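Local coordinates for 450aa long hypothetical fmu protein (Pyrococcus horikoshii, PDB 2YXL) that probably methylates cytosine at C5 in RNA, being an archaeal relative of the bacterial Fmu/RsmB methyltransferases and binding the S-adenosylmethionine analogue sinefungin, at residues P339-G344 / K394-K399; I162-G167 / L356-I361. One frame throughout, in Å; residues are numbered along the deposited sequence.

After a run of N-terminal helices (12-24 to 147-155), the chain forms helix 159-169, which holds 162-167, then runs through the four-stranded antiparallel sheet and into the mixed sheet that carries the sinefungin site. Leaving strand 331-337 it passes through 339-344, and soon afterwards 356-361 returns to the helix, closing contact 2. Contact 1 closes later, at 394-399, after helix 361-376 and strand 383-389. The two loops therefore cross, since 339-344 falls within the span of contact 2 and 394-399 beyond it. Contact 1 ties the loop after strand 331-337, which reaches sinefungin, to the segment leading into helix 398-407; contact 2 ties helix 159-169 to the methyltransferase domain. Glu-395 also meets Arg-164, joining them.

Contact 1. Residues P339-G344 / K394-K399; sequences PCTSSG and KEENEK. With SFG (sinefungin), chain B.
Glu-396 lays its carboxylate across the side chain and backbone amide of Thr-341, gripping the residue with two hydrogen bonds. OE1 of Glu-396 accepts from the backbone N of Thr-341 at 2.8 Å, with an N-H...O angle of 161°. OE2 of Glu-396 accepts from Thr-341 OG1 at 2.7 Å. Both oxygens use their syn lone pairs, so the amide and the hydroxyl fit the carboxylate together. Thr-341 presents them on one side because chi1 (52°) sets OG1 between its backbone N and carbonyl carbon. Glu-396 reaches over with its chain extended beyond CG, and the methyl CG2 of Thr-341 lies 3.3 Å from OE2. CB of Cys-340 also borders the carboxylate, next to OE1.

The gripped turn starts with the Pro-Cys pair of motif IV in the RNA cytosine-5 methyltransferases, within a Rossmann-like domain, just after the strand that ends in Asp-337. Pro-339 sets its ring over the C8 corner of the sinefungin adenine, CG to C8 being 3.4 Å, while its CB lies 3.9 Å from the ribose O4'. The side chain of Cys-340 is about 4 Å from that of Cys-390, the predicted nucleophile, so Glu-396 fixes the backbone immediately after a cysteine that probably faces the catalytic site. With an alanine in place of Glu-396, the amide and hydroxyl of Thr-341 would both lose their carboxylate partner, and the turn following Cys-340 would probably be freer to shift.

Ser-391 hydrogen-bonds through OG to Glu-396 OE2, Thr-341 OG1 and Ser-343 OG, joining the carboxylate to the 3-10 turn. On the other segment, Lys-394 O accepts from the backbone N of both Asn-397 and Lys-399 as the chain enters helix 398-407.

Contact 2. Residues I162-G167 / L356-I361; sequences IERVKG and LREDKI
The guanidinium of Arg-164 has the CD1 methyl of Ile-361 over one face and Glu-358 at its edge, with OE1 near the plane and CG in it. The methyl sits 3.5 Å from NH1 and 3.8 Å from CZ of Arg-164, so it lies over the face, nearest NH1. NH2 of Arg-164 has the same CD1 of Ile-361 at 3.9 Å, with CG2 of that isoleucine slightly farther off. At the edge, the carboxylate of Glu-358 is turned only 15° from the guanidinium plane, yet the two groups do not pair through two parallel bonds. NH1 of Arg-164 meets OE1 of Glu-358 at 3.1 Å in a salt bridge, and the hydrogen bond within it is weak because the N-H...O angle is 124°. OE2 of Glu-358 stays 5.0 Å from NH1 of Arg-164, so attraction between the charges probably counts for more here than a well-directed bond.

Helix 159-169, in the ferredoxin-like part of the RsmB/NOP family, lies against the loop that leads from helix 352-355 into helix 361-376 of the methyltransferase domain. Trp-160, one turn before Arg-164 on the same helix, touches Leu-356, Glu-358 and Ile-361, adding an aromatic surface to the joint.

Arg-164 gets its guanidinium across because CG stands anti to the backbone N (chi1 -161°) and the chain then bends at chi2. Ile-361, the first residue of helix 361-376, comes at it from the opposite direction. The arginine's charge has further company in Phe-393, which makes a cation-pi interaction with it, and in Glu-395, whose OE2 forms a weak ion pair with NH2.

Contact 1. Residues P339-G344 / K394-K399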
loop_
_atom_site.group_PDB
_atom_site.type_symbol
_atom_site.label_atom_id
_atom_site.label_comp_id
_atom_site.label_asym_id
_atom_site.label_seq_id
_atom_site.Cartn_x
_atom_site.Cartn_y
_atom_site.Cartn_z
ATOM N N PRO A 339 3.244 12.445 -2.044
ATOM C CA PRO A 339 2.476 11.578 -2.927
ATOM C C PRO A 339 3.413 11.035 -3.995
ATOM O O PRO A 339 4.245 11.780 -4.521
ATOM C CB PRO A 339 1.438 12.527 -3.547
ATOM C CG PRO A 339 1.953 13.902 -3.283
ATOM C CD PRO A 339 2.668 13.800 -1.981
ATOM N N CYS A 340 3.307 9.745 -4.288
ATOM C CA CYS A 340 4.252 9.099 -5.187
ATOM C C CYS A 340 3.622 7.931 -5.931
ATOM O O CYS A 340 2.431 7.660 -5.777
ATOM C CB CYS A 340 5.495 8.648 -4.411
ATOM S SG CYS A 340 5.191 7.342 -3.211
ATOM N N THR A 341 4.435 7.249 -6.736
ATOM C CA THR A 341 3.990 6.102 -7.532
ATOM C C THR A 341 3.606 4.882 -6.692
ATOM O O THR A 341 2.809 4.054 -7.136
ATOM C CB THR A 341 5.068 5.662 -8.546
ATOM O OG1 THR A 341 6.320 5.464 -7.871
ATOM C CG2 THR A 341 5.221 6.699 -9.656
ATOM N N SER A 342 4.184 4.779 -5.495
ATOM C CA SER A 342 3.975 3.640 -4.582
ATOM C C SER A 342 4.654 2.344 -5.037
ATOM O O SER A 342 4.337 1.267 -4.530
ATOM C CB SER A 342 2.479 3.402 -4.306
ATOM O OG SER A 342 2.002 4.246 -3.273
ATOM N N SER A 343 5.594 2.453 -5.977
ATOM C CA SER A 343 6.269 1.287 -6.566
ATOM C C SER A 343 6.949 0.386 -5.533
ATOM O O SER A 343 7.090 -0.820 -5.745
ATOM C CB SER A 343 7.289 1.732 -7.612
ATOM O OG SER A 343 8.223 2.638 -7.049
ATOM N N GLY A 344 7.368 0.976 -4.418
ATOM C CA GLY A 344 7.972 0.218 -3.331
ATOM C C GLY A 344 6.985 -0.615 -2.533
ATOM O O GLY A 344 7.390 -1.425 -1.699
ATOM N N LYS A 394 14.479 6.385 -8.952
ATOM C CA LYS A 394 15.420 7.486 -8.746
ATOM C C LYS A 394 14.797 8.837 -9.090
ATOM O O LYS A 394 15.094 9.836 -8.437
ATOM C CB LYS A 394 16.699 7.271 -9.562
ATOM C CG LYS A 394 17.604 6.170 -9.026
ATOM C CD LYS A 394 18.685 5.806 -10.029
ATOM C CE LYS A 394 19.464 4.581 -9.578
ATOM N NZ LYS A 394 20.408 4.100 -10.628
ATOM N N GLU A 395 13.928 8.850 -10.103
ATOM C CA GLU A 395 13.239 10.067 -10.558
ATOM C C GLU A 395 12.451 10.785 -9.465
ATOM O O GLU A 395 12.360 12.013 -9.467
ATOM C CB GLU A 395 12.309 9.753 -11.732
ATOM C CG GLU A 395 12.938 9.931 -13.113
ATOM C CD GLU A 395 14.019 8.905 -13.431
ATOM O OE1 GLU A 395 14.862 9.196 -14.306
ATOM O OE2 GLU A 395 14.029 7.812 -12.817
ATOM N N GLU A 396 11.885 10.014 -8.541
ATOM C CA GLU A 396 11.092 10.563 -7.449
ATOM C C GLU A 396 11.938 10.826 -6.211
ATOM O O GLU A 396 11.504 11.515 -5.285
ATOM C CB GLU A 396 9.964 9.602 -7.094
ATOM C CG GLU A 396 8.823 9.591 -8.083
ATOM C CD GLU A 396 7.899 8.417 -7.863
ATOM O OE1 GLU A 396 6.899 8.578 -7.134
ATOM O OE2 GLU A 396 8.181 7.326 -8.405
ATOM N N ASN A 397 13.151 10.279 -6.209
ATOM C CA ASN A 397 13.992 10.255 -5.023
ATOM C C ASN A 397 15.295 11.045 -5.157
ATOM O O ASN A 397 15.310 12.256 -4.918
ATOM C CB ASN A 397 14.264 8.804 -4.611
ATOM C CG ASN A 397 12.993 8.044 -4.260
ATOM O OD1 ASN A 397 12.889 6.845 -4.511
ATOM N ND2 ASN A 397 12.024 8.739 -3.676
ATOM N N GLU A 398 16.375 10.360 -5.538
ATOM C CA GLU A 398 17.710 10.967 -5.625
ATOM C C GLU A 398 17.771 12.132 -6.613
ATOM O O GLU A 398 18.474 13.118 -6.376
ATOM C CB GLU A 398 18.770 9.915 -5.980
ATOM C CG GLU A 398 19.148 8.977 -4.828
ATOM C CD GLU A 398 18.258 7.740 -4.725
ATOM O OE1 GLU A 398 18.597 6.832 -3.937
ATOM O OE2 GLU A 398 17.227 7.665 -5.425
ATOM N N LYS A 399 17.027 12.009 -7.709
ATOM C CA LYS A 399 16.922 13.054 -8.726
ATOM C C LYS A 399 16.268 14.316 -8.159
ATOM O O LYS A 399 16.741 15.425 -8.406
ATOM C CB LYS A 399 16.134 12.532 -9.931
ATOM C CG LYS A 399 15.921 13.525 -11.060
ATOM C CD LYS A 399 14.922 12.961 -12.054
ATOM C CE LYS A 399 14.906 13.732 -13.357
ATOM N NZ LYS A 399 14.183 12.971 -14.413
HETATM N N SFG B . 1.932 10.670 5.079
HETATM C CA SFG B . 0.698 9.870 4.968
HETATM C C SFG B . 0.663 8.794 6.073
HETATM O O SFG B . -0.456 8.350 6.404
HETATM O OXT SFG B . 1.753 8.446 6.576
HETATM C CB SFG B . 0.595 9.243 3.564
HETATM C CG SFG B . 0.444 10.327 2.480
HETATM C CD SFG B . 0.249 9.743 1.072
HETATM N NE SFG B . 1.456 8.992 0.700
HETATM C "C5'" SFG B . 0.044 10.841 0.004
HETATM C "C4'" SFG B . -1.072 11.864 0.337
HETATM O "O4'" SFG B . -0.698 13.092 -0.331
HETATM C "C3'" SFG B . -2.456 11.496 -0.225
HETATM O "O3'" SFG B . -3.388 11.410 0.862
HETATM C "C2'" SFG B . -2.815 12.664 -1.156
HETATM O "O2'" SFG B . -4.195 13.028 -1.028
HETATM C "C1'" SFG B . -1.936 13.778 -0.599
HETATM N N9 SFG B . -1.655 14.892 -1.552
HETATM C C8 SFG B . -1.314 14.775 -2.837
HETATM N N7 SFG B . -1.129 15.986 -3.365
HETATM C C5 SFG B . -1.355 16.883 -2.409
HETATM C C6 SFG B . -1.320 18.275 -2.364
HETATM N N6 SFG B . -1.007 18.984 -3.446
HETATM N N1 SFG B . -1.607 18.895 -1.205
HETATM C C2 SFG B . -1.921 18.200 -0.120
HETATM N N3 SFG B . -1.963 16.872 -0.132
HETATM C C4 SFG B . -1.685 16.189 -1.256
#

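Contact 2. Residues I162-G167 / L356-I361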
loop_
_atom_site.group_PDB
_atom_site.type_symbol
_atom_site.label_atom_id
_atom_site.label_comp_id
_atom_site.label_asym_id
_atom_site.label_seq_id
_atom_site.Cartn_x
_atom_site.Cartn_y
_atom_site.Cartn_z
ATOM N N ILE A 162 10.149 -4.482 -15.042
ATOM C CA ILE A 162 11.297 -5.386 -14.931
ATOM C C ILE A 162 12.571 -4.702 -15.422
ATOM O O ILE A 162 13.614 -4.771 -14.768
ATOM C CB ILE A 162 11.064 -6.696 -15.722
ATOM C CG1 ILE A 162 9.883 -7.473 -15.127
ATOM C CG2 ILE A 162 12.337 -7.546 -15.756
ATOM C CD1 ILE A 162 9.407 -8.647 -15.969
ATOM N N GLU A 163 12.465 -4.034 -16.569
ATOM C CA GLU A 163 13.577 -3.294 -17.153
ATOM C C GLU A 163 14.013 -2.150 -16.237
ATOM O O GLU A 163 15.204 -1.980 -15.966
ATOM C CB GLU A 163 13.185 -2.761 -18.537
ATOM C CG GLU A 163 14.359 -2.565 -19.498
ATOM C CD GLU A 163 15.029 -3.876 -19.897
ATOM O OE1 GLU A 163 16.279 -3.911 -19.946
ATOM O OE2 GLU A 163 14.311 -4.869 -20.156
ATOM N N ARG A 164 13.037 -1.386 -15.750
ATOM C CA ARG A 164 13.287 -0.237 -14.879
ATOM C C ARG A 164 13.916 -0.638 -13.540
ATOM O O ARG A 164 14.777 0.074 -13.025
ATOM C CB ARG A 164 11.990 0.551 -14.659
ATOM C CG ARG A 164 12.169 1.983 -14.166
ATOM C CD ARG A 164 12.727 2.901 -15.245
ATOM N NE ARG A 164 12.681 4.304 -14.837
ATOM C CZ ARG A 164 11.730 5.163 -15.199
ATOM N NH1 ARG A 164 10.735 4.778 -15.992
ATOM N NH2 ARG A 164 11.779 6.417 -14.772
ATOM N N VAL A 165 13.490 -1.774 -12.985
ATOM C CA VAL A 165 14.084 -2.315 -11.757
ATOM C C VAL A 165 15.527 -2.776 -12.007
ATOM O O VAL A 165 16.416 -2.512 -11.190
ATOM C CB VAL A 165 13.225 -3.456 -11.136
ATOM C CG1 VAL A 165 13.939 -4.110 -9.957
ATOM C CG2 VAL A 165 11.867 -2.927 -10.686
ATOM N N LYS A 166 15.759 -3.440 -13.142
ATOM C CA LYS A 166 17.112 -3.864 -13.539
ATOM C C LYS A 166 18.108 -2.707 -13.604
ATOM O O LYS A 166 19.271 -2.868 -13.236
ATOM C CB LYS A 166 17.095 -4.622 -14.871
ATOM C CG LYS A 166 17.050 -6.136 -14.725
ATOM C CD LYS A 166 16.965 -6.827 -16.080
ATOM C CE LYS A 166 16.750 -8.330 -15.920
ATOM N NZ LYS A 166 16.561 -9.025 -17.226
ATOM N N GLY A 167 17.642 -1.546 -14.062
ATOM C CA GLY A 167 18.466 -0.336 -14.110
ATOM C C GLY A 167 18.808 0.229 -12.740
ATOM O O GLY A 167 19.703 1.068 -12.615
ATOM N N LEU A 356 0.519 0.963 -12.649
ATOM C CA LEU A 356 1.538 2.006 -12.781
ATOM C C LEU A 356 1.941 2.308 -14.219
ATOM O O LEU A 356 2.074 1.403 -15.044
ATOM C CB LEU A 356 2.789 1.660 -11.971
ATOM C CG LEU A 356 2.903 2.290 -10.584
ATOM C CD1 LEU A 356 4.196 1.849 -9.915
ATOM C CD2 LEU A 356 2.827 3.814 -10.675
ATOM N N ARG A 357 2.150 3.596 -14.487
ATOM C CA ARG A 357 2.538 4.106 -15.800
ATOM C C ARG A 357 3.834 4.936 -15.687
ATOM O O ARG A 357 4.289 5.225 -14.581
ATOM C CB ARG A 357 1.394 4.939 -16.376
ATOM C CG ARG A 357 0.110 4.172 -16.664
ATOM C CD ARG A 357 -1.074 5.122 -16.809
ATOM N NE ARG A 357 -0.820 6.187 -17.782
ATOM C CZ ARG A 357 -1.078 6.101 -19.084
ATOM N NH1 ARG A 357 -0.806 7.124 -19.880
ATOM N NH2 ARG A 357 -1.606 4.997 -19.595
ATOM N N GLU A 358 4.390 5.367 -16.822
ATOM C CA GLU A 358 5.805 5.796 -16.901
ATOM C C GLU A 358 6.356 7.227 -16.559
ATOM O O GLU A 358 7.500 7.288 -16.123
ATOM C CB GLU A 358 6.446 5.273 -18.197
ATOM C CG GLU A 358 7.940 4.973 -18.056
ATOM C CD GLU A 358 8.358 3.649 -18.677
ATOM O OE1 GLU A 358 9.384 3.093 -18.233
ATOM O OE2 GLU A 358 7.668 3.162 -19.600
ATOM N N ASP A 359 5.673 8.372 -16.744
ATOM C CA ASP A 359 4.359 8.613 -17.356
ATOM C C ASP A 359 3.232 7.769 -16.775
ATOM O O ASP A 359 2.586 7.035 -17.526
ATOM C CB ASP A 359 4.436 8.473 -18.886
ATOM C CG ASP A 359 3.134 8.841 -19.580
ATOM O OD1 ASP A 359 2.871 8.294 -20.674
ATOM O OD2 ASP A 359 2.368 9.663 -19.031
ATOM N N LYS A 360 2.918 7.917 -15.483
ATOM C CA LYS A 360 3.119 9.142 -14.697
ATOM C C LYS A 360 4.181 9.143 -13.573
ATOM O O LYS A 360 3.919 9.646 -12.474
ATOM C CB LYS A 360 1.765 9.547 -14.091
ATOM C CG LYS A 360 1.082 8.427 -13.282
ATOM C CD LYS A 360 0.539 8.936 -11.951
ATOM C CE LYS A 360 0.283 7.783 -10.989
ATOM N NZ LYS A 360 -0.035 8.251 -9.610
ATOM N N ILE A 361 5.373 8.611 -13.837
ATOM C CA ILE A 361 6.492 8.771 -12.895
ATOM C C ILE A 361 6.946 10.236 -12.870
ATOM O O ILE A 361 7.182 10.806 -11.801
ATOM C CB ILE A 361 7.688 7.839 -13.228
ATOM C CG1 ILE A 361 7.319 6.376 -12.960
ATOM C CG2 ILE A 361 8.931 8.227 -12.429
ATOM C CD1 ILE A 361 8.260 5.364 -13.600
#